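Local coordinates for racemase, putative (Roseobacter denitrificans, PDB 3TCS), which binds magnesium and, as a member of the mandelate racemase/muconate lactonizing enzyme family, probably serves as a racemase or hydro-lyase, at residues E29-D34 with A379-Q384; T79-L84 with A110-R115. All blocks are in the same frame, centred on the assembly; numbering follows the deposited sequence.

Contact 1 of 2, residues E29-D34 with A379-Q384; sequences ETFTND and ARSQYQ
Thr30 to Thr32 and Gln382 to Gln384 form the last ladder of a four-stranded antiparallel sheet, in which the chain's C-terminal strand lies along its first. The axes of these short segments approach to 4.8 Å, with their N-to-C directions 168° apart. Four backbone bonds join them in two reciprocal pairs: Thr30 N to Gln384 O (2.9 Å) and Gln384 N to Thr30 O, then Thr32 N to Gln382 O and Gln382 N to Thr32 O (2.8 Å). Between these pairs, Phe31 faces Tyr383 as the non-hydrogen-bonded pair. Their side chains lie alongside one another, Phe31 CE1 coming to 3.3 Å from Tyr383 CD1, with ring planes inclined at 50°. With CG anti to the backbone N (chi1 176°), the Tyr383 ring passes beside Phe31 and delivers its hydroxyl to Glu29, where OH donates to OE2 over a short 2.5 Å. That bond uses the anti lone pair of the carboxylate, whose OE1 pairs with Arg40, so both oxygens are engaged. On the other face, a water 2.6 Å from Thr30 OG1 also donates to Gln382 O, and OG1 bonds His66 as well. Ser381 OG sits at the Phe31 ring edge and bonds Leu378 O. Helix 58-73 packs on the threonine face, Thr30 and Thr32 both touching Cys62, while Phe31 meets Trp50 and Leu378, the latter from helix 375-380. On its far side, strand 25-32 pairs with strand 37-43.

Contact 2 of 2, residues T79-L84 with A110-R115; sequences TDLDDL and AIWDLR
Leu81 and Ile111 point their side chains at each other, tip to tip, and bring helix 81-91 against helix 98-119; their CD1 methyls stand 3.6 Å apart. Leu81 divides its branches between neighbours. While CD1 meets Ile111, CD2 lies 3.8 Å from Ile111 CG2 and also reaches Trp112, whose NE1 it approaches to 4.0 Å as the two side chains slant past one another. The Arg115 side chain, extended from CG to NE, runs back toward the start of helix 81-91. Leu81 CD2 and Ile111 CG2 lie over the same face of its guanidinium, the latter 3.8 Å above the plane. Seen from the indole the relation is different: Arg115 NH1 rests 3.3 Å above the Trp112 ring, displaced toward the rim, whereas Trp112 CZ2 comes to the guanidinium edge. NH2 leans over Leu81 CB (3.7 Å) and has Thr79 O 3.3 Å away. Its clear acceptor is the neighbouring carbonyl, Ile78 O. At the helix start, Asp80 is the N-cap, accepting a weak bond from Asp83 N. Across the interface the attraction is therefore mainly dispersion between branched aliphatic groups, with a flat cation laid on them. Arg115 thus combines two kinds of contact: NH2 is held by the backbone at Ile78 O, just before the helix, while one face of the guanidinium rests on the methyls of Leu81 and Ile111.

How the contacts relate
Both contacts illustrate how one domain is assembled from sheet and helices. In chain order, contact 2 falls within the long span that contact 1 bridges, from the first strand to the last. Their centres are 22 Å apart and their nearest atoms about 7 Å, so they do not touch, but intermediaries join them. Trp50 meets the Phe31 ring of contact 1 and gives its backbone N-H to Asp113 in the helix of contact 2. Helix 58-73 touches both, through Cys62 under the threonines and Met73 beside Leu81. Both lie away from the magnesium site of Asp205, Glu231 and Glu257 and from the d-alanine pocket.

Contact 1 of 2, residues E29-D34 with A379-Q384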
loop_
_atom_site.group_PDB
_atom_site.type_symbol
_atom_site.label_atom_id
_atom_site.label_comp_id
_atom_site.label_asym_id
_atom_site.label_seq_id
_atom_site.Cartn_x
_atom_site.Cartn_y
_atom_site.Cartn_z
ATOM N N GLU B 29 -23.235 -0.662 3.458
ATOM C CA GLU B 29 -23.610 -0.690 2.046
ATOM C C GLU B 29 -22.794 0.320 1.256
ATOM O O GLU B 29 -22.429 1.365 1.782
ATOM C CB GLU B 29 -25.081 -0.318 1.889
ATOM C CG GLU B 29 -26.048 -1.242 2.595
ATOM C CD GLU B 29 -27.398 -0.592 2.802
ATOM O OE1 GLU B 29 -27.516 0.248 3.717
ATOM O OE2 GLU B 29 -28.334 -0.910 2.039
ATOM N N THR B 30 -22.518 0.008 -0.004
ATOM C CA THR B 30 -21.783 0.928 -0.865
ATOM C C THR B 30 -22.580 1.147 -2.149
ATOM O O THR B 30 -23.272 0.248 -2.627
ATOM C CB THR B 30 -20.374 0.397 -1.226
ATOM O OG1 THR B 30 -20.473 -0.944 -1.710
ATOM C CG2 THR B 30 -19.458 0.426 -0.010
ATOM N N PHE B 31 -22.480 2.359 -2.681
ATOM C CA PHE B 31 -23.160 2.774 -3.906
ATOM C C PHE B 31 -22.025 3.437 -4.672
ATOM O O PHE B 31 -21.556 4.505 -4.285
ATOM C CB PHE B 31 -24.248 3.787 -3.553
ATOM C CG PHE B 31 -25.200 3.298 -2.497
ATOM C CD1 PHE B 31 -26.427 2.742 -2.849
ATOM C CD2 PHE B 31 -24.858 3.370 -1.149
ATOM C CE1 PHE B 31 -27.300 2.266 -1.875
ATOM C CE2 PHE B 31 -25.719 2.898 -0.167
ATOM C CZ PHE B 31 -26.946 2.342 -0.529
ATOM N N THR B 32 -21.590 2.821 -5.765
ATOM C CA THR B 32 -20.429 3.348 -6.466
ATOM C C THR B 32 -20.420 3.255 -7.985
ATOM O O THR B 32 -21.225 2.544 -8.593
ATOM C CB THR B 32 -19.181 2.573 -5.977
ATOM O OG1 THR B 32 -17.979 3.218 -6.410
ATOM C CG2 THR B 32 -19.205 1.160 -6.552
ATOM N N ASN B 33 -19.516 4.023 -8.589
ATOM C CA ASN B 33 -19.256 3.913 -10.018
ATOM C C ASN B 33 -17.728 3.881 -10.030
ATOM O O ASN B 33 -17.124 3.773 -8.963
ATOM C CB ASN B 33 -19.864 5.040 -10.887
ATOM C CG ASN B 33 -19.380 6.434 -10.536
ATOM O OD1 ASN B 33 -18.307 6.630 -9.966
ATOM N ND2 ASN B 33 -20.180 7.426 -10.919
ATOM N N ASP B 34 -17.091 3.947 -11.189
ATOM C CA ASP B 34 -15.634 3.863 -11.218
ATOM C C ASP B 34 -14.877 5.033 -10.585
ATOM O O ASP B 34 -13.740 4.871 -10.154
ATOM C CB ASP B 34 -15.157 3.670 -12.658
ATOM C CG ASP B 34 -15.549 2.317 -13.226
ATOM O OD1 ASP B 34 -16.324 1.587 -12.565
ATOM O OD2 ASP B 34 -15.083 1.982 -14.336
ATOM N N ALA B 379 -29.447 5.944 -7.872
ATOM C CA ALA B 379 -30.206 5.035 -8.730
ATOM C C ALA B 379 -29.327 4.391 -9.800
ATOM O O ALA B 379 -29.535 3.229 -10.159
ATOM C CB ALA B 379 -31.377 5.780 -9.388
ATOM N N ARG B 380 -28.346 5.140 -10.302
ATOM C CA ARG B 380 -27.452 4.631 -11.339
ATOM C C ARG B 380 -26.219 3.903 -10.816
ATOM O O ARG B 380 -25.448 3.362 -11.602
ATOM C CB ARG B 380 -26.969 5.769 -12.239
ATOM C CG ARG B 380 -28.064 6.596 -12.871
ATOM C CD ARG B 380 -27.494 7.513 -13.944
ATOM N NE ARG B 380 -28.537 8.367 -14.505
ATOM C CZ ARG B 380 -28.419 9.068 -15.629
ATOM N NH1 ARG B 380 -27.295 9.021 -16.332
ATOM N NH2 ARG B 380 -29.431 9.820 -16.050
ATOM N N SER B 381 -26.038 3.875 -9.502
ATOM C CA SER B 381 -24.856 3.249 -8.909
ATOM C C SER B 381 -24.848 1.728 -8.801
ATOM O O SER B 381 -25.873 1.060 -8.948
ATOM C CB SER B 381 -24.630 3.812 -7.508
ATOM O OG SER B 381 -25.598 3.288 -6.610
ATOM N N GLN B 382 -23.662 1.191 -8.535
ATOM C CA GLN B 382 -23.492 -0.237 -8.337
ATOM C C GLN B 382 -23.604 -0.442 -6.834
ATOM O O GLN B 382 -22.818 0.106 -6.049
ATOM C CB GLN B 382 -22.126 -0.707 -8.823
ATOM C CG GLN B 382 -21.981 -2.215 -8.758
ATOM C CD GLN B 382 -20.629 -2.691 -9.232
ATOM O OE1 GLN B 382 -20.179 -2.336 -10.326
ATOM N NE2 GLN B 382 -19.968 -3.502 -8.413
ATOM N N TYR B 383 -24.590 -1.235 -6.439
ATOM C CA TYR B 383 -24.869 -1.494 -5.035
ATOM C C TYR B 383 -24.256 -2.785 -4.507
ATOM O O TYR B 383 -24.209 -3.787 -5.210
ATOM C CB TYR B 383 -26.386 -1.556 -4.843
ATOM C CG TYR B 383 -26.849 -1.902 -3.448
ATOM C CD1 TYR B 383 -26.828 -0.952 -2.425
ATOM C CD2 TYR B 383 -27.354 -3.170 -3.156
ATOM C CE1 TYR B 383 -27.311 -1.258 -1.151
ATOM C CE2 TYR B 383 -27.835 -3.485 -1.885
ATOM C CZ TYR B 383 -27.814 -2.525 -0.891
ATOM O OH TYR B 383 -28.314 -2.825 0.360
ATOM N N GLN B 384 -23.791 -2.753 -3.264
ATOM C CA GLN B 384 -23.244 -3.946 -2.617
ATOM C C GLN B 384 -23.431 -3.779 -1.119
ATOM O O GLN B 384 -23.240 -2.692 -0.580
ATOM C CB GLN B 384 -21.757 -4.144 -2.934
ATOM C CG GLN B 384 -21.229 -5.474 -2.390
ATOM C CD GLN B 384 -19.825 -5.805 -2.849
ATOM O OE1 GLN B 384 -19.277 -5.156 -3.742
ATOM N NE2 GLN B 384 -19.235 -6.834 -2.245
HETATM O O HOH W 1 -20.837 -0.929 -4.317
#

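Contact 2 of 2, residues T79-L84 with A110-R115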
loop_
_atom_site.group_PDB
_atom_site.type_symbol
_atom_site.label_atom_id
_atom_site.label_comp_id
_atom_site.label_asym_id
_atom_site.label_seq_id
_atom_site.Cartn_x
_atom_site.Cartn_y
_atom_site.Cartn_z
ATOM N N THR B 79 -17.771 2.473 19.419
ATOM C CA THR B 79 -17.478 3.534 20.373
ATOM C C THR B 79 -16.001 3.890 20.246
ATOM O O THR B 79 -15.641 5.060 20.143
ATOM C CB THR B 79 -17.774 3.089 21.819
ATOM O OG1 THR B 79 -19.180 2.843 21.964
ATOM C CG2 THR B 79 -17.347 4.166 22.805
ATOM N N ASP B 80 -15.145 2.873 20.258
ATOM C CA ASP B 80 -13.711 3.089 20.108
ATOM C C ASP B 80 -13.354 2.733 18.670
ATOM O O ASP B 80 -12.789 1.674 18.387
ATOM C CB ASP B 80 -12.921 2.212 21.081
ATOM C CG ASP B 80 -11.424 2.442 20.981
ATOM O OD1 ASP B 80 -11.011 3.411 20.302
ATOM O OD2 ASP B 80 -10.659 1.659 21.588
ATOM N N LEU B 81 -13.707 3.634 17.764
ATOM C CA LEU B 81 -13.460 3.436 16.345
ATOM C C LEU B 81 -11.968 3.321 16.032
ATOM O O LEU B 81 -11.573 2.549 15.159
ATOM C CB LEU B 81 -14.094 4.586 15.557
ATOM C CG LEU B 81 -13.996 4.552 14.032
ATOM C CD1 LEU B 81 -14.555 3.234 13.496
ATOM C CD2 LEU B 81 -14.761 5.739 13.465
ATOM N N ASP B 82 -11.140 4.071 16.757
ATOM C CA ASP B 82 -9.696 4.035 16.543
ATOM C C ASP B 82 -9.130 2.632 16.689
ATOM O O ASP B 82 -8.352 2.183 15.853
ATOM C CB ASP B 82 -8.979 4.969 17.524
ATOM C CG ASP B 82 -8.701 6.337 16.930
ATOM O OD1 ASP B 82 -8.082 6.399 15.846
ATOM O OD2 ASP B 82 -9.096 7.348 17.548
ATOM N N ASP B 83 -9.512 1.943 17.758
ATOM C CA ASP B 83 -9.025 0.589 17.982
ATOM C C ASP B 83 -9.607 -0.368 16.950
ATOM O O ASP B 83 -8.912 -1.256 16.463
ATOM C CB ASP B 83 -9.382 0.111 19.389
ATOM C CG ASP B 83 -8.849 -1.285 19.683
ATOM O OD1 ASP B 83 -7.627 -1.505 19.521
ATOM O OD2 ASP B 83 -9.651 -2.159 20.078
ATOM N N LEU B 84 -10.882 -0.191 16.616
ATOM C CA LEU B 84 -11.518 -1.059 15.634
ATOM C C LEU B 84 -10.797 -0.960 14.290
ATOM O O LEU B 84 -10.590 -1.968 13.612
ATOM C CB LEU B 84 -12.995 -0.689 15.479
ATOM C CG LEU B 84 -13.880 -1.604 14.628
ATOM C CD1 LEU B 84 -13.692 -3.059 15.032
ATOM C CD2 LEU B 84 -15.332 -1.185 14.809
ATOM N N ALA B 110 -18.627 7.531 7.337
ATOM C CA ALA B 110 -20.064 7.270 7.480
ATOM C C ALA B 110 -20.415 7.214 8.970
ATOM O O ALA B 110 -21.493 7.640 9.392
ATOM C CB ALA B 110 -20.435 5.944 6.801
ATOM N N ILE B 111 -19.490 6.687 9.765
ATOM C CA ILE B 111 -19.696 6.592 11.202
ATOM C C ILE B 111 -19.718 7.991 11.816
ATOM O O ILE B 111 -20.518 8.262 12.704
ATOM C CB ILE B 111 -18.598 5.708 11.853
ATOM C CG1 ILE B 111 -18.843 4.246 11.465
ATOM C CG2 ILE B 111 -18.584 5.885 13.364
ATOM C CD1 ILE B 111 -17.779 3.280 11.954
ATOM N N TRP B 112 -18.865 8.895 11.340
ATOM C CA TRP B 112 -18.885 10.247 11.896
ATOM C C TRP B 112 -20.189 10.964 11.551
ATOM O O TRP B 112 -20.723 11.715 12.365
ATOM C CB TRP B 112 -17.672 11.054 11.419
ATOM C CG TRP B 112 -16.423 10.649 12.142
ATOM C CD1 TRP B 112 -15.447 9.806 11.692
ATOM C CD2 TRP B 112 -16.053 11.018 13.477
ATOM N NE1 TRP B 112 -14.490 9.627 12.668
ATOM C CE2 TRP B 112 -14.837 10.362 13.771
ATOM C CE3 TRP B 112 -16.631 11.843 14.454
ATOM C CZ2 TRP B 112 -14.186 10.504 15.004
ATOM C CZ3 TRP B 112 -15.984 11.983 15.682
ATOM C CH2 TRP B 112 -14.773 11.316 15.943
ATOM N N ASP B 113 -20.707 10.724 10.350
ATOM C CA ASP B 113 -21.971 11.325 9.938
ATOM C C ASP B 113 -23.071 10.794 10.859
ATOM O O ASP B 113 -23.944 11.543 11.310
ATOM C CB ASP B 113 -22.282 10.939 8.492
ATOM C CG ASP B 113 -23.536 11.606 7.969
ATOM O OD1 ASP B 113 -23.599 12.848 8.014
ATOM O OD2 ASP B 113 -24.455 10.890 7.511
ATOM N N LEU B 114 -23.025 9.493 11.134
ATOM C CA LEU B 114 -24.012 8.858 12.003
ATOM C C LEU B 114 -23.984 9.489 13.391
ATOM O O LEU B 114 -25.028 9.775 13.968
ATOM C CB LEU B 114 -23.737 7.353 12.114
ATOM C CG LEU B 114 -24.521 6.547 13.160
ATOM C CD1 LEU B 114 -26.009 6.650 12.904
ATOM C CD2 LEU B 114 -24.086 5.096 13.107
ATOM N N ARG B 115 -22.786 9.707 13.921
ATOM C CA ARG B 115 -22.636 10.305 15.244
ATOM C C ARG B 115 -23.196 11.720 15.268
ATOM O O ARG B 115 -23.912 12.097 16.194
ATOM C CB ARG B 115 -21.159 10.322 15.651
ATOM C CG ARG B 115 -20.593 8.948 16.006
ATOM C CD ARG B 115 -19.068 8.984 16.133
ATOM N NE ARG B 115 -18.530 7.738 16.681
ATOM C CZ ARG B 115 -17.234 7.493 16.856
ATOM N NH1 ARG B 115 -16.332 8.406 16.523
ATOM N NH2 ARG B 115 -16.837 6.339 17.381
#